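Local coordinates for CRISPR-associated protein, Cse2 family (Meiothermus ruber, PDB 3WA8) that probably binds a G-rich sequence of the crRNA and stabilises the R-loop, as the CasB (Cse2) component of a type I-E CRISPR complex, at residues Val15-Gln20 against Leu49-Asp54; Leu170-Glu175 against Gln181-Ala186; His111-Leu116 against Gln128-Leu133; Gly70-Ala73 against Ser79-Glu82. All blocks are in the same frame, centred on the assembly; numbering follows the deposited sequence.

Interaction 1 (Val15-Gln20 against Leu49-Asp54)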
loop_
_atom_site.group_PDB
_atom_site.type_symbol
_atom_site.label_atom_id
_atom_site.label_comp_id
_atom_site.label_asym_id
_atom_site.label_seq_id
_atom_site.Cartn_x
_atom_site.Cartn_y
_atom_site.Cartn_z
ATOM N N VAL A 15 0.736 2.112 11.503
ATOM C CA VAL A 15 1.933 1.455 11.015
ATOM C C VAL A 15 3.031 1.446 12.080
ATOM O O VAL A 15 3.600 0.404 12.343
ATOM C CB VAL A 15 2.388 2.107 9.695
ATOM C CG1 VAL A 15 3.839 1.733 9.346
ATOM C CG2 VAL A 15 1.403 1.706 8.579
ATOM N N ARG A 16 3.303 2.579 12.707
ATOM C CA ARG A 16 4.201 2.614 13.853
ATOM C C ARG A 16 3.879 1.516 14.883
ATOM O O ARG A 16 4.777 0.841 15.386
ATOM C CB ARG A 16 4.153 4.000 14.502
ATOM C CG ARG A 16 4.987 4.190 15.785
ATOM C CD ARG A 16 5.276 5.708 16.040
ATOM N NE ARG A 16 5.347 6.431 14.748
ATOM C CZ ARG A 16 5.532 7.747 14.576
ATOM N NH1 ARG A 16 5.688 8.565 15.628
ATOM N NH2 ARG A 16 5.557 8.243 13.331
ATOM N N TYR A 17 2.597 1.331 15.174
ATOM C CA TYR A 17 2.140 0.408 16.201
ATOM C C TYR A 17 2.457 -1.015 15.782
ATOM O O TYR A 17 2.965 -1.800 16.588
ATOM C CB TYR A 17 0.647 0.649 16.391
ATOM C CG TYR A 17 -0.165 -0.199 17.354
ATOM C CD1 TYR A 17 -0.369 0.177 18.686
ATOM C CD2 TYR A 17 -0.841 -1.320 16.883
ATOM C CE1 TYR A 17 -1.191 -0.619 19.549
ATOM C CE2 TYR A 17 -1.645 -2.105 17.692
ATOM C CZ TYR A 17 -1.829 -1.775 19.020
ATOM O OH TYR A 17 -2.666 -2.621 19.765
ATOM N N LEU A 18 2.184 -1.343 14.517
ATOM C CA LEU A 18 2.525 -2.655 13.991
ATOM C C LEU A 18 4.031 -2.898 14.112
ATOM O O LEU A 18 4.444 -3.986 14.514
ATOM C CB LEU A 18 2.123 -2.809 12.537
ATOM C CG LEU A 18 0.691 -2.835 12.017
ATOM C CD1 LEU A 18 0.722 -2.686 10.502
ATOM C CD2 LEU A 18 0.019 -4.115 12.310
ATOM N N ARG A 19 4.846 -1.894 13.772
ATOM C CA ARG A 19 6.304 -2.026 13.854
ATOM C C ARG A 19 6.790 -2.256 15.270
ATOM O O ARG A 19 7.743 -3.009 15.516
ATOM C CB ARG A 19 6.984 -0.768 13.347
ATOM C CG ARG A 19 6.666 -0.453 11.932
ATOM C CD ARG A 19 7.763 0.326 11.318
ATOM N NE ARG A 19 7.640 0.259 9.867
ATOM C CZ ARG A 19 7.394 1.306 9.095
ATOM N NH1 ARG A 19 7.244 2.503 9.625
ATOM N NH2 ARG A 19 7.312 1.154 7.798
ATOM N N GLN A 20 6.154 -1.579 16.211
ATOM C CA GLN A 20 6.666 -1.576 17.551
ATOM C C GLN A 20 6.158 -2.752 18.334
ATOM O O GLN A 20 6.848 -3.217 19.203
ATOM C CB GLN A 20 6.318 -0.282 18.255
ATOM C CG GLN A 20 6.974 0.931 17.646
ATOM C CD GLN A 20 6.786 2.153 18.531
ATOM O OE1 GLN A 20 6.146 2.049 19.584
ATOM N NE2 GLN A 20 7.341 3.311 18.126
ATOM N N LEU A 49 -8.375 -0.956 15.770
ATOM C CA LEU A 49 -9.659 -0.594 15.154
ATOM C C LEU A 49 -10.728 -0.322 16.199
ATOM O O LEU A 49 -11.581 0.529 16.004
ATOM C CB LEU A 49 -10.159 -1.680 14.209
ATOM C CG LEU A 49 -9.294 -2.119 13.031
ATOM C CD1 LEU A 49 -9.775 -3.427 12.482
ATOM C CD2 LEU A 49 -9.327 -1.060 11.962
ATOM N N GLY A 50 -10.676 -1.053 17.303
ATOM C CA GLY A 50 -11.647 -0.900 18.370
ATOM C C GLY A 50 -11.471 0.380 19.163
ATOM O O GLY A 50 -12.265 0.680 20.053
ATOM N N ARG A 51 -10.430 1.138 18.847
ATOM C CA ARG A 51 -10.181 2.384 19.545
ATOM C C ARG A 51 -10.550 3.617 18.719
ATOM O O ARG A 51 -10.269 4.747 19.115
ATOM C CB ARG A 51 -8.740 2.440 20.069
ATOM C CG ARG A 51 -8.550 1.690 21.408
ATOM C CD ARG A 51 -7.162 1.906 22.024
ATOM N NE ARG A 51 -6.079 1.517 21.106
ATOM C CZ ARG A 51 -5.573 0.286 21.007
ATOM N NH1 ARG A 51 -6.034 -0.705 21.771
ATOM N NH2 ARG A 51 -4.595 0.038 20.142
ATOM N N ILE A 52 -11.221 3.397 17.593
ATOM C CA ILE A 52 -11.686 4.506 16.743
ATOM C C ILE A 52 -13.079 4.286 16.153
ATOM O O ILE A 52 -13.975 5.091 16.390
ATOM C CB ILE A 52 -10.682 4.851 15.591
ATOM C CG1 ILE A 52 -9.912 3.605 15.131
ATOM C CG2 ILE A 52 -9.732 5.978 16.030
ATOM C CD1 ILE A 52 -9.447 3.672 13.701
ATOM N N GLN A 53 -13.231 3.181 15.413
ATOM C CA GLN A 53 -14.402 2.830 14.563
ATOM C C GLN A 53 -15.822 3.289 14.988
ATOM O O GLN A 53 -16.609 3.736 14.140
ATOM C CB GLN A 53 -14.389 1.319 14.269
ATOM C CG GLN A 53 -15.188 0.911 13.037
ATOM C CD GLN A 53 -14.357 0.131 12.014
ATOM O OE1 GLN A 53 -13.125 0.257 11.958
ATOM N NE2 GLN A 53 -15.035 -0.667 11.188
ATOM N N ASP A 54 -16.145 3.151 16.276
ATOM C CA ASP A 54 -17.391 3.682 16.863
ATOM C C ASP A 54 -18.716 3.243 16.221
ATOM O O ASP A 54 -19.393 2.347 16.746
ATOM C CB ASP A 54 -17.338 5.211 16.960
ATOM C CG ASP A 54 -16.834 5.680 18.299
ATOM O OD1 ASP A 54 -15.624 5.505 18.564
ATOM O OD2 ASP A 54 -17.650 6.217 19.085
#
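Tyr17 and Arg51 face each other across the surface of this all-helical Cse2-family protein, joining helix 10-21 to the loop between helices 43-49 and 59-72. The two side chains arrive from opposite directions and meet through one guanidinium nitrogen. Arg51 NH2 donates a weak hydrogen bond to Tyr17 OH, 3.3 Å long but fairly straight, with an N-H...O angle of 160°. The same nitrogen lies 3.5 Å from Tyr17 CZ, on an oblique approach to the ring, whereas the hydroxyl sits at the edge of the guanidinium, close to its plane. The two flat groups are therefore steeply inclined rather than stacked.

Torsions bring both ends to this point. Tyr17 carries its CG anti to the backbone N (chi1 177°), which sends the phenol off the helix toward the loop, and Arg51 bends at chi3 to bring its guanidinium to the hydroxyl.

Further out, the phenol is steadied from helix 43-49: Tyr17 OH has a second weak hydrogen bond, with Leu44 O, and its ring meets that of Phe48. Both bonds of the hydroxyl are thus weak, and Arg51 itself lies exposed at the surface. The backbone round Arg51 is held by Leu49 O, which accepts from both Ile52 N at 3.3 Å and Gln53 N at 3.2 Å.

Interaction 2 (Leu170-Glu175 against Gln181-Ala186); sequences LAWNRE and QKWARA
Trp172 and Trp183 form a buried edge-to-face (T-shaped) aromatic pair within the helical Cse2 fold, linking the turn after helix 162-170 to helix 178-197. The six-membered rings have centroids 5.4 Å apart and planes inclined at 63°. Trp172 presents the CZ3 corner of its edge to one face of Trp183, standing 3.8 Å above that plane and toward its rim, nearest Trp183 CZ3. With its CG anti to the backbone N (chi1 -158°), Trp172 brings the end of its indole to Trp183.

Apolar neighbours close round the pair: Trp183 also rests on Leu133 and Leu134 of helix 124-135, and Trp172 on Trp60 of helix 59-72.

Polar bonds fix how each indole is turned. Trp172 NE1 is hydrogen-bonded to Ala136 O, and Trp183 NE1 to Asp168 OD2, whose other oxygen, OD1, makes a salt bridge with Lys182 NZ. A leucine in place of Trp183 would probably deprive Trp172 of the flat face it leans on and Asp168 of its indole partner. The backbone O of Trp172 is hydrogen-bonded to Gln180 NE2 on helix 178-197. Trp172 itself sits in a type I beta turn from Ala171 to Arg174, closed by Arg174 N to Ala171 O at 3.1 Å.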
loop_
_atom_site.group_PDB
_atom_site.type_symbol
_atom_site.label_atom_id
_atom_site.label_comp_id
_atom_site.label_asym_id
_atom_site.label_seq_id
_atom_site.Cartn_x
_atom_site.Cartn_y
_atom_site.Cartn_z
ATOM N N LEU A 170 -8.094 3.554 1.857
ATOM C CA LEU A 170 -9.315 3.887 2.560
ATOM C C LEU A 170 -10.202 4.749 1.705
ATOM O O LEU A 170 -11.410 4.732 1.868
ATOM C CB LEU A 170 -9.040 4.548 3.898
ATOM C CG LEU A 170 -8.578 3.610 5.022
ATOM C CD1 LEU A 170 -7.716 4.367 6.030
ATOM C CD2 LEU A 170 -9.719 2.846 5.715
ATOM N N ALA A 171 -9.612 5.484 0.764
ATOM C CA ALA A 171 -10.377 6.478 0.001
ATOM C C ALA A 171 -10.655 6.062 -1.437
ATOM O O ALA A 171 -11.177 6.844 -2.240
ATOM C CB ALA A 171 -9.717 7.832 0.069
ATOM N N TRP A 172 -10.345 4.807 -1.720
ATOM C CA TRP A 172 -10.626 4.183 -2.999
ATOM C C TRP A 172 -12.008 4.428 -3.602
ATOM O O TRP A 172 -12.089 4.656 -4.793
ATOM C CB TRP A 172 -10.379 2.685 -2.905
ATOM C CG TRP A 172 -10.134 2.063 -4.203
ATOM C CD1 TRP A 172 -11.006 1.311 -4.930
ATOM C CD2 TRP A 172 -8.938 2.138 -4.958
ATOM N NE1 TRP A 172 -10.420 0.895 -6.097
ATOM C CE2 TRP A 172 -9.140 1.379 -6.137
ATOM C CE3 TRP A 172 -7.700 2.764 -4.755
ATOM C CZ2 TRP A 172 -8.155 1.246 -7.120
ATOM C CZ3 TRP A 172 -6.708 2.632 -5.736
ATOM C CH2 TRP A 172 -6.949 1.889 -6.907
ATOM N N ASN A 173 -13.084 4.379 -2.813
ATOM C CA ASN A 173 -14.448 4.517 -3.351
ATOM C C ASN A 173 -14.967 5.927 -3.315
ATOM O O ASN A 173 -16.176 6.115 -3.314
ATOM C CB ASN A 173 -15.442 3.612 -2.604
ATOM C CG ASN A 173 -14.935 2.190 -2.472
ATOM O OD1 ASN A 173 -14.668 1.538 -3.488
ATOM N ND2 ASN A 173 -14.755 1.703 -1.221
ATOM N N ARG A 174 -14.092 6.922 -3.276
ATOM C CA ARG A 174 -14.566 8.304 -3.311
ATOM C C ARG A 174 -14.989 8.656 -4.715
ATOM O O ARG A 174 -14.458 8.080 -5.664
ATOM C CB ARG A 174 -13.491 9.263 -2.872
ATOM C CG ARG A 174 -13.259 9.303 -1.401
ATOM C CD ARG A 174 -12.823 10.708 -1.059
ATOM N NE ARG A 174 -12.104 10.773 0.209
ATOM C CZ ARG A 174 -11.907 11.900 0.887
ATOM N NH1 ARG A 174 -12.388 13.059 0.419
ATOM N NH2 ARG A 174 -11.245 11.866 2.038
ATOM N N GLU A 175 -15.891 9.631 -4.847
ATOM C CA GLU A 175 -16.663 9.798 -6.090
ATOM C C GLU A 175 -16.002 10.149 -7.427
ATOM O O GLU A 175 -16.129 9.374 -8.369
ATOM C CB GLU A 175 -17.935 10.616 -5.892
ATOM C CG GLU A 175 -19.170 9.741 -5.921
ATOM C CD GLU A 175 -20.399 10.468 -5.431
ATOM O OE1 GLU A 175 -20.636 11.605 -5.886
ATOM O OE2 GLU A 175 -21.136 9.907 -4.589
ATOM N N GLN A 181 -6.954 8.950 -9.693
ATOM C CA GLN A 181 -6.384 10.101 -10.378
ATOM C C GLN A 181 -4.970 10.334 -9.871
ATOM O O GLN A 181 -4.045 10.541 -10.670
ATOM C CB GLN A 181 -7.175 11.371 -10.107
ATOM C CG GLN A 181 -8.484 11.434 -10.753
ATOM C CD GLN A 181 -9.165 12.734 -10.490
ATOM O OE1 GLN A 181 -8.644 13.804 -10.789
ATOM N NE2 GLN A 181 -10.355 12.656 -9.952
ATOM N N LYS A 182 -4.816 10.311 -8.543
ATOM C CA LYS A 182 -3.589 10.761 -7.899
ATOM C C LYS A 182 -2.483 9.814 -8.278
ATOM O O LYS A 182 -1.398 10.238 -8.666
ATOM C CB LYS A 182 -3.754 10.769 -6.383
ATOM C CG LYS A 182 -2.691 11.564 -5.621
ATOM C CD LYS A 182 -2.453 10.989 -4.230
ATOM C CE LYS A 182 -3.666 11.115 -3.283
ATOM N NZ LYS A 182 -3.550 10.193 -2.108
ATOM N N TRP A 183 -2.775 8.522 -8.178
ATOM C CA TRP A 183 -1.812 7.514 -8.540
ATOM C C TRP A 183 -1.383 7.674 -9.981
ATOM O O TRP A 183 -0.192 7.689 -10.264
ATOM C CB TRP A 183 -2.390 6.138 -8.303
ATOM C CG TRP A 183 -2.397 5.775 -6.873
ATOM C CD1 TRP A 183 -2.271 6.623 -5.806
ATOM C CD2 TRP A 183 -2.569 4.475 -6.326
ATOM N NE1 TRP A 183 -2.343 5.928 -4.628
ATOM C CE2 TRP A 183 -2.540 4.608 -4.912
ATOM C CE3 TRP A 183 -2.769 3.207 -6.885
ATOM C CZ2 TRP A 183 -2.685 3.527 -4.054
ATOM C CZ3 TRP A 183 -2.914 2.117 -6.025
ATOM C CH2 TRP A 183 -2.866 2.290 -4.620
ATOM N N ALA A 184 -2.344 7.830 -10.886
ATOM C CA ALA A 184 -2.030 7.893 -12.293
ATOM C C ALA A 184 -1.051 9.029 -12.564
ATOM O O ALA A 184 -0.096 8.899 -13.362
ATOM C CB ALA A 184 -3.296 8.075 -13.107
ATOM N N ARG A 185 -1.280 10.149 -11.887
ATOM C CA ARG A 185 -0.482 11.335 -12.135
ATOM C C ARG A 185 0.889 11.102 -11.596
ATOM O O ARG A 185 1.849 11.532 -12.200
ATOM C CB ARG A 185 -1.097 12.588 -11.520
ATOM C CG ARG A 185 -2.476 12.874 -12.032
ATOM C CD ARG A 185 -2.994 14.169 -11.531
ATOM N NE ARG A 185 -4.366 14.260 -11.966
ATOM C CZ ARG A 185 -5.026 15.388 -12.153
ATOM N NH1 ARG A 185 -4.441 16.556 -11.919
ATOM N NH2 ARG A 185 -6.277 15.335 -12.590
ATOM N N ALA A 186 0.986 10.395 -10.480
ATOM C CA ALA A 186 2.281 10.117 -9.895
ATOM C C ALA A 186 3.050 9.260 -10.860
ATOM O O ALA A 186 4.191 9.562 -11.169
ATOM C CB ALA A 186 2.139 9.428 -8.569
#

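Interaction 3 (His111-Leu116 against Gln128-Leu133); sequences HAIAQL and QRFIAL
Phe130 and Leu133 reach Ile113 from a regular helical turn whose shortest backbone hydrogen bond runs from Ala132 N to Gln128 O, at 2.8 Å. The bond from Leu133 N to Arg129 O, at 2.9 Å, continues the same ladder, and Phe130 and Leu133, three residues apart, come to the same side of helix 124-135. Across from them, Gln115 N to His111 O at 3.1 Å keeps helix 109-119 regular on either side of Ile113.

Between the helices the contact is wholly apolar. Ile113 divides its two branches: CG2 lies 3.8 Å from Phe130 CD1 and also comes near CG and CB at the root of that side chain, while CD1, at the end of the longer branch, touches Leu133 CD2 at 3.9 Å. Ile113 CD1 is just as near Phe130 CD1, at 3.8 Å, so this one methyl bridges both partners. CG2 approaches the phenyl ring obliquely. Ile113 has CG2 anti to the backbone N and CG1 beside it (chi1 -72°), a setting that spreads the branches over the two opposing residues; Phe130, with CG anti to its own N (chi1 170°), turns its ring in toward helix 109-119.

This is helix-against-helix hydrophobic core in the all-alpha Cse2 fold, where the chain doubles back from one helix to the next. Helix 178-197 flanks it, with Phe187 stacked on Phe130 and touching Ile113 and Ala114; helix 141-154 adds Met148 against Ile113 and Arg144 against Leu133.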
loop_
_atom_site.group_PDB
_atom_site.type_symbol
_atom_site.label_atom_id
_atom_site.label_comp_id
_atom_site.label_asym_id
_atom_site.label_seq_id
_atom_site.Cartn_x
_atom_site.Cartn_y
_atom_site.Cartn_z
ATOM N N HIS A 111 3.892 6.239 -7.511
ATOM C CA HIS A 111 5.331 6.447 -7.649
ATOM C C HIS A 111 6.105 5.120 -7.531
ATOM O O HIS A 111 7.035 4.877 -8.317
ATOM C CB HIS A 111 5.855 7.519 -6.700
ATOM C CG HIS A 111 7.349 7.617 -6.667
ATOM N ND1 HIS A 111 8.068 8.380 -7.560
ATOM C CD2 HIS A 111 8.260 7.056 -5.837
ATOM C CE1 HIS A 111 9.354 8.290 -7.280
ATOM N NE2 HIS A 111 9.498 7.482 -6.244
ATOM N N ALA A 112 5.717 4.262 -6.581
ATOM C CA ALA A 112 6.434 2.994 -6.393
ATOM C C ALA A 112 6.333 2.176 -7.685
ATOM O O ALA A 112 7.343 1.634 -8.166
ATOM C CB ALA A 112 5.913 2.222 -5.198
ATOM N N ILE A 113 5.130 2.157 -8.274
ATOM C CA ILE A 113 4.880 1.350 -9.451
ATOM C C ILE A 113 5.684 1.859 -10.654
ATOM O O ILE A 113 6.224 1.056 -11.447
ATOM C CB ILE A 113 3.374 1.223 -9.749
ATOM C CG1 ILE A 113 2.720 0.312 -8.720
ATOM C CG2 ILE A 113 3.110 0.616 -11.143
ATOM C CD1 ILE A 113 1.262 0.598 -8.513
ATOM N N ALA A 114 5.789 3.179 -10.781
ATOM C CA ALA A 114 6.554 3.743 -11.876
ATOM C C ALA A 114 8.002 3.321 -11.749
ATOM O O ALA A 114 8.652 2.995 -12.745
ATOM C CB ALA A 114 6.451 5.226 -11.885
ATOM N N GLN A 115 8.507 3.310 -10.520
ATOM C CA GLN A 115 9.892 2.938 -10.269
ATOM C C GLN A 115 10.124 1.505 -10.734
ATOM O O GLN A 115 11.171 1.190 -11.320
ATOM C CB GLN A 115 10.232 3.097 -8.786
ATOM C CG GLN A 115 10.565 4.506 -8.395
ATOM C CD GLN A 115 10.787 4.667 -6.917
ATOM O OE1 GLN A 115 9.978 4.237 -6.107
ATOM N NE2 GLN A 115 11.870 5.324 -6.557
ATOM N N LEU A 116 9.134 0.649 -10.472
ATOM C CA LEU A 116 9.173 -0.736 -10.887
ATOM C C LEU A 116 9.142 -0.804 -12.418
ATOM O O LEU A 116 9.975 -1.483 -13.047
ATOM C CB LEU A 116 8.001 -1.468 -10.274
ATOM C CG LEU A 116 7.651 -2.797 -10.897
ATOM C CD1 LEU A 116 8.719 -3.828 -10.564
ATOM C CD2 LEU A 116 6.311 -3.222 -10.411
ATOM N N GLN A 128 0.268 -2.146 -17.982
ATOM C CA GLN A 128 -1.053 -2.754 -18.100
ATOM C C GLN A 128 -1.585 -3.275 -16.775
ATOM O O GLN A 128 -2.707 -2.971 -16.383
ATOM C CB GLN A 128 -1.052 -3.837 -19.167
ATOM C CG GLN A 128 -1.284 -3.263 -20.569
ATOM C CD GLN A 128 -0.902 -4.257 -21.631
ATOM O OE1 GLN A 128 -0.819 -5.468 -21.354
ATOM N NE2 GLN A 128 -0.653 -3.774 -22.854
ATOM N N ARG A 129 -0.752 -4.023 -16.068
ATOM C CA ARG A 129 -1.101 -4.490 -14.744
ATOM C C ARG A 129 -1.480 -3.291 -13.884
ATOM O O ARG A 129 -2.403 -3.383 -13.066
ATOM C CB ARG A 129 0.033 -5.309 -14.128
ATOM C CG ARG A 129 -0.264 -5.804 -12.723
ATOM C CD ARG A 129 0.574 -7.031 -12.362
ATOM N NE ARG A 129 -0.129 -8.281 -12.624
ATOM C CZ ARG A 129 0.475 -9.425 -12.911
ATOM N NH1 ARG A 129 1.799 -9.474 -12.994
ATOM N NH2 ARG A 129 -0.238 -10.523 -13.143
ATOM N N PHE A 130 -0.799 -2.169 -14.116
ATOM C CA PHE A 130 -1.041 -0.950 -13.373
ATOM C C PHE A 130 -2.380 -0.316 -13.728
ATOM O O PHE A 130 -3.129 0.151 -12.846
ATOM C CB PHE A 130 0.104 0.040 -13.597
ATOM C CG PHE A 130 -0.171 1.421 -13.070
ATOM C CD1 PHE A 130 -0.545 1.619 -11.746
ATOM C CD2 PHE A 130 -0.037 2.536 -13.904
ATOM C CE1 PHE A 130 -0.803 2.905 -11.258
ATOM C CE2 PHE A 130 -0.296 3.819 -13.437
ATOM C CZ PHE A 130 -0.670 4.006 -12.097
ATOM N N ILE A 131 -2.676 -0.278 -15.021
ATOM C CA ILE A 131 -3.938 0.271 -15.454
ATOM C C ILE A 131 -5.028 -0.620 -14.881
ATOM O O ILE A 131 -6.030 -0.138 -14.371
ATOM C CB ILE A 131 -4.011 0.361 -16.974
ATOM C CG1 ILE A 131 -3.280 1.615 -17.447
ATOM C CG2 ILE A 131 -5.417 0.455 -17.422
ATOM C CD1 ILE A 131 -2.874 1.583 -18.917
ATOM N N ALA A 132 -4.795 -1.921 -14.907
ATOM C CA ALA A 132 -5.796 -2.851 -14.431
ATOM C C ALA A 132 -6.049 -2.608 -12.959
ATOM O O ALA A 132 -7.184 -2.690 -12.503
ATOM C CB ALA A 132 -5.361 -4.259 -14.659
ATOM N N LEU A 133 -4.980 -2.314 -12.219
ATOM C CA LEU A 133 -5.077 -1.951 -10.820
ATOM C C LEU A 133 -5.947 -0.704 -10.646
ATOM O O LEU A 133 -6.855 -0.690 -9.819
ATOM C CB LEU A 133 -3.687 -1.733 -10.239
ATOM C CG LEU A 133 -3.592 -1.457 -8.746
ATOM C CD1 LEU A 133 -4.047 -2.616 -7.937
ATOM C CD2 LEU A 133 -2.196 -1.096 -8.385
#

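Interaction 4 (Gly70-Ala73 against Ser79-Glu82)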
loop_
_atom_site.group_PDB
_atom_site.type_symbol
_atom_site.label_atom_id
_atom_site.label_comp_id
_atom_site.label_asym_id
_atom_site.label_seq_id
_atom_site.Cartn_x
_atom_site.Cartn_y
_atom_site.Cartn_z
ATOM N N GLY A 70 -1.274 -7.365 6.434
ATOM C CA GLY A 70 -0.773 -8.577 5.799
ATOM C C GLY A 70 0.362 -8.290 4.847
ATOM O O GLY A 70 1.388 -8.991 4.862
ATOM N N LEU A 71 0.202 -7.253 4.022
ATOM C CA LEU A 71 1.225 -6.969 3.038
ATOM C C LEU A 71 2.488 -6.550 3.763
ATOM O O LEU A 71 3.589 -6.975 3.413
ATOM C CB LEU A 71 0.790 -5.883 2.070
ATOM C CG LEU A 71 -0.337 -6.315 1.133
ATOM C CD1 LEU A 71 -1.024 -5.122 0.403
ATOM C CD2 LEU A 71 0.167 -7.388 0.188
ATOM N N TRP A 72 2.312 -5.734 4.796
ATOM C CA TRP A 72 3.432 -5.199 5.509
ATOM C C TRP A 72 4.137 -6.383 6.153
ATOM O O TRP A 72 5.361 -6.492 6.123
ATOM C CB TRP A 72 2.957 -4.177 6.538
ATOM C CG TRP A 72 3.992 -3.856 7.525
ATOM C CD1 TRP A 72 5.056 -3.034 7.341
ATOM C CD2 TRP A 72 4.115 -4.391 8.855
ATOM N NE1 TRP A 72 5.848 -3.031 8.473
ATOM C CE2 TRP A 72 5.284 -3.851 9.417
ATOM C CE3 TRP A 72 3.354 -5.283 9.620
ATOM C CZ2 TRP A 72 5.700 -4.148 10.721
ATOM C CZ3 TRP A 72 3.778 -5.582 10.927
ATOM C CH2 TRP A 72 4.934 -5.017 11.456
ATOM N N ALA A 73 3.339 -7.295 6.707
ATOM C CA ALA A 73 3.851 -8.472 7.412
ATOM C C ALA A 73 4.570 -9.404 6.445
ATOM O O ALA A 73 5.229 -10.340 6.856
ATOM C CB ALA A 73 2.712 -9.174 8.077
ATOM N N SER A 79 14.099 -0.949 2.172
ATOM C CA SER A 79 13.520 0.276 2.684
ATOM C C SER A 79 12.812 0.092 4.017
ATOM O O SER A 79 12.864 0.986 4.855
ATOM C CB SER A 79 12.577 0.872 1.660
ATOM O OG SER A 79 13.277 1.145 0.454
ATOM N N GLU A 80 12.183 -1.058 4.242
ATOM C CA GLU A 80 11.567 -1.312 5.548
ATOM C C GLU A 80 12.617 -1.523 6.643
ATOM O O GLU A 80 12.358 -1.266 7.823
ATOM C CB GLU A 80 10.588 -2.487 5.492
ATOM C CG GLU A 80 10.224 -3.087 6.855
ATOM C CD GLU A 80 9.106 -2.350 7.601
ATOM O OE1 GLU A 80 8.480 -1.416 7.061
ATOM O OE2 GLU A 80 8.838 -2.742 8.757
ATOM N N LEU A 81 13.802 -1.979 6.268
ATOM C CA LEU A 81 14.848 -2.143 7.260
ATOM C C LEU A 81 15.326 -0.774 7.730
ATOM O O LEU A 81 15.799 -0.628 8.853
ATOM C CB LEU A 81 16.001 -2.976 6.709
ATOM C CG LEU A 81 15.646 -4.345 6.123
ATOM C CD1 LEU A 81 16.896 -5.070 5.669
ATOM C CD2 LEU A 81 14.889 -5.187 7.119
ATOM N N GLU A 82 15.175 0.232 6.868
ATOM C CA GLU A 82 15.459 1.622 7.228
ATOM C C GLU A 82 14.395 2.256 8.127
ATOM O O GLU A 82 14.733 2.994 9.060
ATOM C CB GLU A 82 15.682 2.460 5.981
ATOM C CG GLU A 82 17.139 2.805 5.797
ATOM C CD GLU A 82 17.624 2.718 4.359
ATOM O OE1 GLU A 82 16.812 2.474 3.433
ATOM O OE2 GLU A 82 18.850 2.902 4.165
#
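Trp72 and Glu80 account for the whole buried contact, an indole-carboxylate hydrogen bond that ties the last turn of helix 59-72 to the short helix 78-82 of this all-helical Cse2 fold. Trp72 NE1 donates to Glu80 OE2 at 3.0 Å, with a somewhat bent N-H...O angle of 143°. The oxygen sits at the pyrrole edge of the indole, tilted a little from the ring plane. The N-H meets the carboxylate from above, 48° out of its plane, and the two flat groups stand steeply to one another.

Glu80 starts with CG anti to the backbone N and then bends at chi2 (83°), which brings its carboxylate round to the indole nitrogen. Its strongest polar partner is Arg19 on helix 10-21, whose NH2 makes a salt bridge with OE1. The buried acid thus has each oxygen matched by a donor, and the nearby arginine would be expected to favour the carboxylate form of Glu80.

A leucine replacing Trp72 would probably leave Glu80 without the indole N-H and open a gap where the ring now lies against helix 10-21.

Around the pair, the Trp72 ring packs on Leu18 and Arg19 of helix 10-21, touches Leu27 of helix 24-32, and meets Trp162 of helix 162-170 edge-to-face, while Leu71, one residue earlier, packs against helix 141-154.

Overall arrangement
The four contacts fall into two touching pairs. Interactions 1 and 4, with centres 16 Å apart, are joined by the salt bridge from Arg19 NH2 to Glu80 OE1 at 2.9 Å, with Leu18 O 3.3 Å from Trp72 CH2. Interactions 2 and 3, centres 13 Å apart, share a core in which Trp183 CZ3 lies 4.1 Å from Leu133 CD2. Interaction 4 lies on the opposite side of the chain's centre from interaction 2, as does interaction 1 from interaction 3, their centres 23 and 28 Å apart. Bound mercury ions lie about 6 Å from the side chains of Trp172 and of Glu80. Interaction 1 alone is a surface contact.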